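Local coordinates for protein cyclodipeptide synthetase (Mycobacterium tuberculosis, PDB 2X9Q) that probably joins two tyrosyl groups, taken from tyrosyl-tRNA, into cyclo(L-tyrosyl-L-tyrosyl), an intermediate on the way to mycocyclosin, without using ATP, at residues Ala83-Ser88 / Asp111-Val116; Ala198-Leu203 / Leu257-Met262. All coordinates share one frame; numbering follows the deposited sequence.

Interaction 1 (Ala83-Ser88 / Asp111-Val116); sequences AVIGVS and DRVDFV
With chi1 at -62°, Ile85 sets CG2 anti to its backbone N, and Phe115, chi1 -83°, swings its ring anti to its own carbonyl carbon; the two side chains then run next to each other in the same direction. Ile85 CG2 meets Phe115 CE1 at 3.6 Å. The longer branch of Ile85 runs back toward the start of the strands, its CD1 packing against Val113 CG1 at 3.7 Å, while Val87 CG2 approaches Phe115 CD1 at 3.8 Å. On the opposite face Val84 CG1 touches Val116 CG2.

Between the two faces, five backbone hydrogen bonds form a parallel ladder. The straightest runs from Asp114 N to Ala83 O, 2.8 Å long with 173° at the hydrogen; at the C-terminal end Val87 N binds Val116 O at 2.9 Å. Asp114 makes a salt bridge within its own strand, OD2 to Arg112 NH2 at 3.1 Å; His82 also bonds OD2, and OD1 forms a second salt bridge, with Arg168 of the neighbouring strand, so both oxygens of this buried carboxylate are held.

Strands 82-87 and 112-117 are consecutive in a beta-alpha-beta unit whose crossover helix, 96-109, packs on Ile85, Val87 and Phe115. Helix 133-158 also packs on Val87 and Phe115, helix 220-244 meets Val84 and Val116 on the other face, and strands 249-253 and 165-169 flank the pair in the sheet.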
ATOM      1  N   ALA A  83      -3.005  -1.062 -11.448  1.00 23.59           N
ATOM      2  CA  ALA A  83      -2.743  -0.297 -10.219  1.00 23.13           C
ATOM      3  C   ALA A  83      -3.346  -1.024  -8.996  1.00 23.69           C
ATOM      4  O   ALA A  83      -4.481  -1.563  -9.035  1.00 23.19           O
ATOM      5  CB  ALA A  83      -3.242   1.157 -10.308  1.00 24.69           C
ATOM      6  N   VAL A  84      -2.593  -0.982  -7.894  1.00 22.47           N
ATOM      7  CA  VAL A  84      -3.183  -1.205  -6.552  1.00 19.79           C
ATOM      8  C   VAL A  84      -3.459   0.169  -5.952  1.00 21.48           C
ATOM      9  O   VAL A  84      -2.564   0.997  -5.861  1.00 21.23           O
ATOM     10  CB  VAL A  84      -2.185  -1.965  -5.629  1.00 19.78           C
ATOM     11  CG1 VAL A  84      -2.764  -2.079  -4.134  1.00 16.16           C
ATOM     12  CG2 VAL A  84      -1.970  -3.392  -6.217  1.00 16.34           C
ATOM     13  N   ILE A  85      -4.704   0.378  -5.523  1.00 20.26           N
ATOM     14  CA  ILE A  85      -5.107   1.540  -4.751  1.00 20.27           C
ATOM     15  C   ILE A  85      -5.317   1.016  -3.325  1.00 22.06           C
ATOM     16  O   ILE A  85      -6.336   0.370  -3.063  1.00 21.63           O
ATOM     17  CB  ILE A  85      -6.399   2.096  -5.346  1.00 20.65           C
ATOM     18  CG1 ILE A  85      -6.057   2.537  -6.824  1.00 21.46           C
ATOM     19  CG2 ILE A  85      -6.843   3.416  -4.656  1.00 20.70           C
ATOM     20  CD1 ILE A  85      -7.235   3.277  -7.510  1.00 24.27           C
ATOM     21  N   GLY A  86      -4.336   1.212  -2.455  1.00 19.64           N
ATOM     22  CA  GLY A  86      -4.429   0.684  -1.095  1.00 21.52           C
ATOM     23  C   GLY A  86      -5.367   1.603  -0.309  1.00 21.80           C
ATOM     24  O   GLY A  86      -5.433   2.826  -0.591  1.00 21.14           O
ATOM     25  N   VAL A  87      -6.161   1.022   0.595  1.00 20.70           N
ATOM     26  CA  VAL A  87      -7.117   1.862   1.347  1.00 21.37           C
ATOM     27  C   VAL A  87      -6.969   1.475   2.837  1.00 22.11           C
ATOM     28  O   VAL A  87      -6.871   0.325   3.130  1.00 22.56           O
ATOM     29  CB  VAL A  87      -8.602   1.648   0.850  1.00 21.25           C
ATOM     30  CG1 VAL A  87      -9.533   2.596   1.615  1.00 21.81           C
ATOM     31  CG2 VAL A  87      -8.735   1.930  -0.656  1.00 19.27           C
ATOM     32  N   SER A  88      -6.815   2.460   3.730  1.00 25.26           N
ATOM     33  CA  SER A  88      -6.636   2.254   5.177  1.00 26.75           C
ATOM     34  C   SER A  88      -7.973   2.468   5.891  1.00 24.75           C
ATOM     35  O   SER A  88      -8.647   3.440   5.639  1.00 24.96           O
ATOM     36  CB  SER A  88      -5.716   3.328   5.752  1.00 26.57           C
ATOM     37  OG  SER A  88      -4.533   3.317   4.977  1.00 40.76           O
ATOM     38  N   ASP A 111      -5.317  -1.009 -17.390  1.00 25.66           N
ATOM     39  CA  ASP A 111      -6.222  -2.055 -17.841  1.00 26.47           C
ATOM     40  C   ASP A 111      -7.031  -2.673 -16.710  1.00 28.54           C
ATOM     41  O   ASP A 111      -8.181  -3.117 -16.892  1.00 25.44           O
ATOM     42  CB  ASP A 111      -5.537  -3.158 -18.615  1.00 26.78           C
ATOM     43  CG  ASP A 111      -4.896  -2.631 -19.935  1.00 31.08           C
ATOM     44  OD1 ASP A 111      -5.262  -1.531 -20.415  1.00 25.34           O
ATOM     45  OD2 ASP A 111      -3.948  -3.286 -20.383  1.00 28.36           O
ATOM     46  N   ARG A 112      -6.419  -2.745 -15.526  1.00 27.62           N
ATOM     47  CA  ARG A 112      -7.077  -3.417 -14.421  1.00 27.08           C
ATOM     48  C   ARG A 112      -6.706  -2.657 -13.122  1.00 26.55           C
ATOM     49  O   ARG A 112      -5.598  -2.097 -13.043  1.00 25.00           O
ATOM     50  CB  ARG A 112      -6.543  -4.841 -14.453  1.00 29.75           C
ATOM     51  CG  ARG A 112      -7.359  -5.828 -13.730  1.00 39.92           C
ATOM     52  CD  ARG A 112      -6.565  -7.161 -13.385  1.00 51.19           C
ATOM     53  NE  ARG A 112      -6.952  -7.572 -12.022  1.00 55.05           N
ATOM     54  CZ  ARG A 112      -6.546  -8.660 -11.374  1.00 58.34           C
ATOM     55  NH1 ARG A 112      -5.692  -9.530 -11.939  1.00 58.43           N
ATOM     56  NH2 ARG A 112      -7.037  -8.887 -10.146  1.00 57.69           N
ATOM     57  N   VAL A 113      -7.619  -2.585 -12.142  1.00 23.85           N
ATOM     58  CA  VAL A 113      -7.394  -1.798 -10.915  1.00 23.46           C
ATOM     59  C   VAL A 113      -7.872  -2.616  -9.739  1.00 23.08           C
ATOM     60  O   VAL A 113      -9.028  -3.141  -9.766  1.00 24.01           O
ATOM     61  CB  VAL A 113      -8.144  -0.473 -10.898  1.00 22.71           C
ATOM     62  CG1 VAL A 113      -7.972   0.254  -9.501  1.00 17.31           C
ATOM     63  CG2 VAL A 113      -7.717   0.430 -12.041  1.00 26.58           C
ATOM     64  N   ASP A 114      -7.041  -2.765  -8.710  1.00 23.12           N
ATOM     65  CA  ASP A 114      -7.475  -3.526  -7.476  1.00 22.64           C
ATOM     66  C   ASP A 114      -7.386  -2.574  -6.272  1.00 23.58           C
ATOM     67  O   ASP A 114      -6.287  -2.002  -6.013  1.00 22.75           O
ATOM     68  CB  ASP A 114      -6.613  -4.741  -7.208  1.00 23.42           C
ATOM     69  CG  ASP A 114      -6.968  -5.920  -8.091  1.00 27.56           C
ATOM     70  OD1 ASP A 114      -7.876  -6.683  -7.712  1.00 33.20           O
ATOM     71  OD2 ASP A 114      -6.429  -6.048  -9.181  1.00 25.91           O
ATOM     72  N   PHE A 115      -8.521  -2.315  -5.612  1.00 21.25           N
ATOM     73  CA  PHE A 115      -8.520  -1.588  -4.374  1.00 22.23           C
ATOM     74  C   PHE A 115      -8.183  -2.697  -3.396  1.00 23.66           C
ATOM     75  O   PHE A 115      -8.756  -3.787  -3.519  1.00 25.57           O
ATOM     76  CB  PHE A 115      -9.952  -1.140  -3.992  1.00 22.82           C
ATOM     77  CG  PHE A 115     -10.408   0.097  -4.626  1.00 20.85           C
ATOM     78  CD1 PHE A 115      -9.895   1.303  -4.212  1.00 21.14           C
ATOM     79  CD2 PHE A 115     -11.371   0.059  -5.660  1.00 21.98           C
ATOM     80  CE1 PHE A 115     -10.354   2.513  -4.743  1.00 23.01           C
ATOM     81  CE2 PHE A 115     -11.816   1.262  -6.236  1.00 21.67           C
ATOM     82  CZ  PHE A 115     -11.320   2.485  -5.761  1.00 24.76           C
ATOM     83  N   VAL A 116      -7.266  -2.458  -2.456  1.00 21.73           N
ATOM     84  CA  VAL A 116      -6.952  -3.467  -1.430  1.00 20.74           C
ATOM     85  C   VAL A 116      -7.027  -2.736  -0.061  1.00 20.91           C
ATOM     86  O   VAL A 116      -6.332  -1.791   0.168  1.00 19.07           O
ATOM     87  CB  VAL A 116      -5.525  -4.036  -1.666  1.00 20.83           C
ATOM     88  CG1 VAL A 116      -5.159  -4.977  -0.550  1.00 23.02           C
ATOM     89  CG2 VAL A 116      -5.447  -4.793  -3.083  1.00 18.95           C
TER

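Interaction 2 (Ala198-Leu203 / Leu257-Met262); sequences AVCQDL and LPLAEM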
ATOM      1  N   ALA A 198      17.787  -2.412  11.091  1.00 20.52           N
ATOM      2  CA  ALA A 198      17.929  -1.035  11.725  1.00 20.59           C
ATOM      3  C   ALA A 198      17.438   0.078  10.775  1.00 19.76           C
ATOM      4  O   ALA A 198      16.745   1.019  11.188  1.00 20.00           O
ATOM      5  CB  ALA A 198      19.449  -0.811  12.093  1.00 20.53           C
ATOM      6  N   VAL A 199      17.808  -0.035   9.495  1.00 18.43           N
ATOM      7  CA  VAL A 199      17.274   0.914   8.489  1.00 20.75           C
ATOM      8  C   VAL A 199      15.760   0.904   8.482  1.00 20.85           C
ATOM      9  O   VAL A 199      15.185   1.970   8.546  1.00 21.35           O
ATOM     10  CB  VAL A 199      17.907   0.699   7.083  1.00 20.72           C
ATOM     11  CG1 VAL A 199      17.326   1.761   6.006  1.00 19.60           C
ATOM     12  CG2 VAL A 199      19.458   0.902   7.254  1.00 20.00           C
ATOM     13  N   CYS A 200      15.140  -0.302   8.426  1.00 22.35           N
ATOM     14  CA  CYS A 200      13.660  -0.395   8.466  1.00 22.56           C
ATOM     15  C   CYS A 200      13.107   0.180   9.766  1.00 22.44           C
ATOM     16  O   CYS A 200      12.070   0.838   9.714  1.00 22.34           O
ATOM     17  CB  CYS A 200      13.195  -1.859   8.260  1.00 23.20           C
ATOM     18  SG  CYS A 200      13.602  -2.463   6.633  1.00 26.35           S
ATOM     19  N   GLN A 201      13.774  -0.004  10.929  1.00 22.80           N
ATOM     20  CA  GLN A 201      13.224   0.609  12.181  1.00 22.50           C
ATOM     21  C   GLN A 201      13.302   2.110  12.127  1.00 21.84           C
ATOM     22  O   GLN A 201      12.394   2.777  12.635  1.00 19.34           O
ATOM     23  CB  GLN A 201      13.986   0.277  13.484  1.00 25.85           C
ATOM     24  CG  GLN A 201      14.008  -1.101  13.889  1.00 37.16           C
ATOM     25  CD  GLN A 201      12.743  -1.508  14.643  1.00 45.30           C
ATOM     26  OE1 GLN A 201      12.055  -0.700  15.356  1.00 49.47           O
ATOM     27  NE2 GLN A 201      12.413  -2.766  14.474  1.00 50.61           N
ATOM     28  N   ASP A 202      14.399   2.672  11.547  1.00 20.80           N
ATOM     29  CA  ASP A 202      14.485   4.100  11.456  1.00 21.04           C
ATOM     30  C   ASP A 202      13.295   4.587  10.607  1.00 21.98           C
ATOM     31  O   ASP A 202      12.672   5.607  10.920  1.00 23.51           O
ATOM     32  CB  ASP A 202      15.815   4.575  10.795  1.00 20.15           C
ATOM     33  CG  ASP A 202      16.093   6.046  11.099  1.00 21.36           C
ATOM     34  OD1 ASP A 202      16.265   6.374  12.307  1.00 23.07           O
ATOM     35  OD2 ASP A 202      16.115   6.880  10.169  1.00 22.43           O
ATOM     36  N   LEU A 203      13.059   3.920   9.470  1.00 22.51           N
ATOM     37  CA  LEU A 203      11.946   4.294   8.542  1.00 22.08           C
ATOM     38  C   LEU A 203      10.604   4.138   9.274  1.00 22.44           C
ATOM     39  O   LEU A 203       9.782   4.989   9.163  1.00 24.49           O
ATOM     40  CB  LEU A 203      12.026   3.422   7.243  1.00 22.07           C
ATOM     41  CG  LEU A 203      13.185   3.856   6.317  1.00 21.93           C
ATOM     42  CD1 LEU A 203      13.412   2.927   5.133  1.00 22.41           C
ATOM     43  CD2 LEU A 203      13.143   5.321   5.793  1.00 25.03           C
ATOM     44  N   LEU A 257       5.204   5.399   0.579  1.00 28.70           N
ATOM     45  CA  LEU A 257       5.411   4.257   1.424  1.00 30.29           C
ATOM     46  C   LEU A 257       6.657   4.469   2.327  1.00 29.77           C
ATOM     47  O   LEU A 257       7.688   4.925   1.831  1.00 27.85           O
ATOM     48  CB  LEU A 257       5.705   3.122   0.459  1.00 31.05           C
ATOM     49  CG  LEU A 257       6.069   1.800   1.089  1.00 35.43           C
ATOM     50  CD1 LEU A 257       4.724   1.253   1.663  1.00 38.46           C
ATOM     51  CD2 LEU A 257       6.796   0.884   0.002  1.00 38.71           C
ATOM     52  N   PRO A 258       6.581   4.100   3.641  1.00 29.95           N
ATOM     53  CA  PRO A 258       7.739   4.291   4.528  1.00 28.33           C
ATOM     54  C   PRO A 258       9.007   3.517   4.076  1.00 27.30           C
ATOM     55  O   PRO A 258      10.122   4.049   4.248  1.00 30.22           O
ATOM     56  CB  PRO A 258       7.274   3.708   5.877  1.00 29.39           C
ATOM     57  CG  PRO A 258       5.734   3.879   5.835  1.00 32.43           C
ATOM     58  CD  PRO A 258       5.417   3.517   4.349  1.00 30.46           C
ATOM     59  N   LEU A 259       8.849   2.356   3.458  1.00 22.35           N
ATOM     60  CA  LEU A 259      10.013   1.606   2.994  1.00 22.16           C
ATOM     61  C   LEU A 259      10.431   1.934   1.539  1.00 21.22           C
ATOM     62  O   LEU A 259      11.394   1.328   1.017  1.00 20.78           O
ATOM     63  CB  LEU A 259       9.752   0.117   3.115  1.00 21.77           C
ATOM     64  CG  LEU A 259       9.578  -0.339   4.588  1.00 28.20           C
ATOM     65  CD1 LEU A 259       9.637  -1.780   4.493  1.00 31.82           C
ATOM     66  CD2 LEU A 259      10.757   0.118   5.581  1.00 28.21           C
ATOM     67  N   ALA A 260       9.710   2.845   0.881  1.00 20.68           N
ATOM     68  CA  ALA A 260      10.052   3.189  -0.525  1.00 20.46           C
ATOM     69  C   ALA A 260      11.504   3.470  -0.799  1.00 21.75           C
ATOM     70  O   ALA A 260      12.044   3.018  -1.796  1.00 21.60           O
ATOM     71  CB  ALA A 260       9.189   4.351  -1.058  1.00 20.00           C
ATOM     72  N   GLU A 261      12.162   4.193   0.096  1.00 22.22           N
ATOM     73  CA  GLU A 261      13.527   4.568  -0.062  1.00 22.37           C
ATOM     74  C   GLU A 261      14.433   3.371  -0.174  1.00 21.64           C
ATOM     75  O   GLU A 261      15.518   3.448  -0.778  1.00 23.16           O
ATOM     76  CB  GLU A 261      13.899   5.462   1.181  1.00 26.34           C
ATOM     77  CG  GLU A 261      15.333   5.810   1.258  1.00 30.97           C
ATOM     78  CD  GLU A 261      15.636   6.552   2.601  1.00 32.18           C
ATOM     79  OE1 GLU A 261      15.196   7.683   2.729  1.00 32.48           O
ATOM     80  OE2 GLU A 261      16.266   5.952   3.495  1.00 32.77           O
HETATM   81  N   MSE A 262      14.052   2.251   0.436  1.00 18.18           N
HETATM   82  CA  MSE A 262      14.822   1.013   0.281  1.00 19.57           C
HETATM   83  C   MSE A 262      14.350   0.178  -0.945  1.00 18.22           C
HETATM   84  O   MSE A 262      15.170  -0.259  -1.791  1.00 18.80           O
HETATM   85  CB  MSE A 262      14.648   0.118   1.528  1.00 18.05           C
HETATM   86  CG  MSE A 262      15.393  -1.171   1.406  1.00 19.26           C
HETATM   87 SE   MSE A 262      15.191  -2.254   3.007  1.00 27.03          SE
HETATM   88  CE  MSE A 262      16.263  -1.093   4.228  1.00 26.94           C
TER
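The turn that follows strand 249-253, together with the short helix 260-263 it leads into, rests here on helix 194-210 through an apolar contact with no hydrogen bond across it. Leu203 makes the broadest contact, with Pro258, Leu259 and Glu261. The carbonyl of Pro258 points at this side chain, its O meeting CB, CG and both methyls of Leu203, with CD1 at 3.6 Å, and the same CD1 meets Leu259 CD2 at 3.9 Å. The other methyl, CD2, comes within 3.9 Å of Glu261 OE2, a van der Waals approach to a carboxylate oxygen.

One turn earlier on the helix, Val199 and Cys200 receive the selenomethionine Met262. Its chain leaves the backbone extended, with chi1 and chi2 both at 179°, and bends only at chi3, -69°, which turns the terminal methyl onto the helix. There CE lies 3.5 Å from Val199 CG1 and 3.8 Å from Cys200 SG. Cys200 SG also touches Leu259 CD2 at 4.0 Å, so the thiol side chain bridges Leu259 and Met262.

Residues Leu257 to Ala260 form a type I beta turn, closed by the bond from Ala260 N to Leu257 O. Phe207, farther along helix 194-210, packs on Pro258, and Ile230, a probable substrate-binding residue of helix 220-244, packs on Leu259. A loop between a strand and a helix, passing beside the probable substrate-binding residues, is in keeping with the Rossmann-like fold that cyclodipeptide synthases share with class I aminoacyl-tRNA synthetases.

The two contacts lie on opposite sides of the chain's centre, their own centres 22 Å apart and their nearest atoms about 10 Å apart, so neither touches the other. What they share is the neighbourhood of the probable active site. Just past Val87, the last residue of 83-88 to touch the other strand in interaction 1, comes Ser88, the likely nucleophile, whose OG is hydrogen-bonded to Tyr253, at the end of strand 249-253. A few residues after Tyr253 the chain enters interaction 2, where the side chain of Pro258 lies about 6 Å from that of Glu233, which may have a critical catalytic role. Helix 220-244 connects them further: its Tyr229 touches Ser88, and its Ile230 touches Leu259.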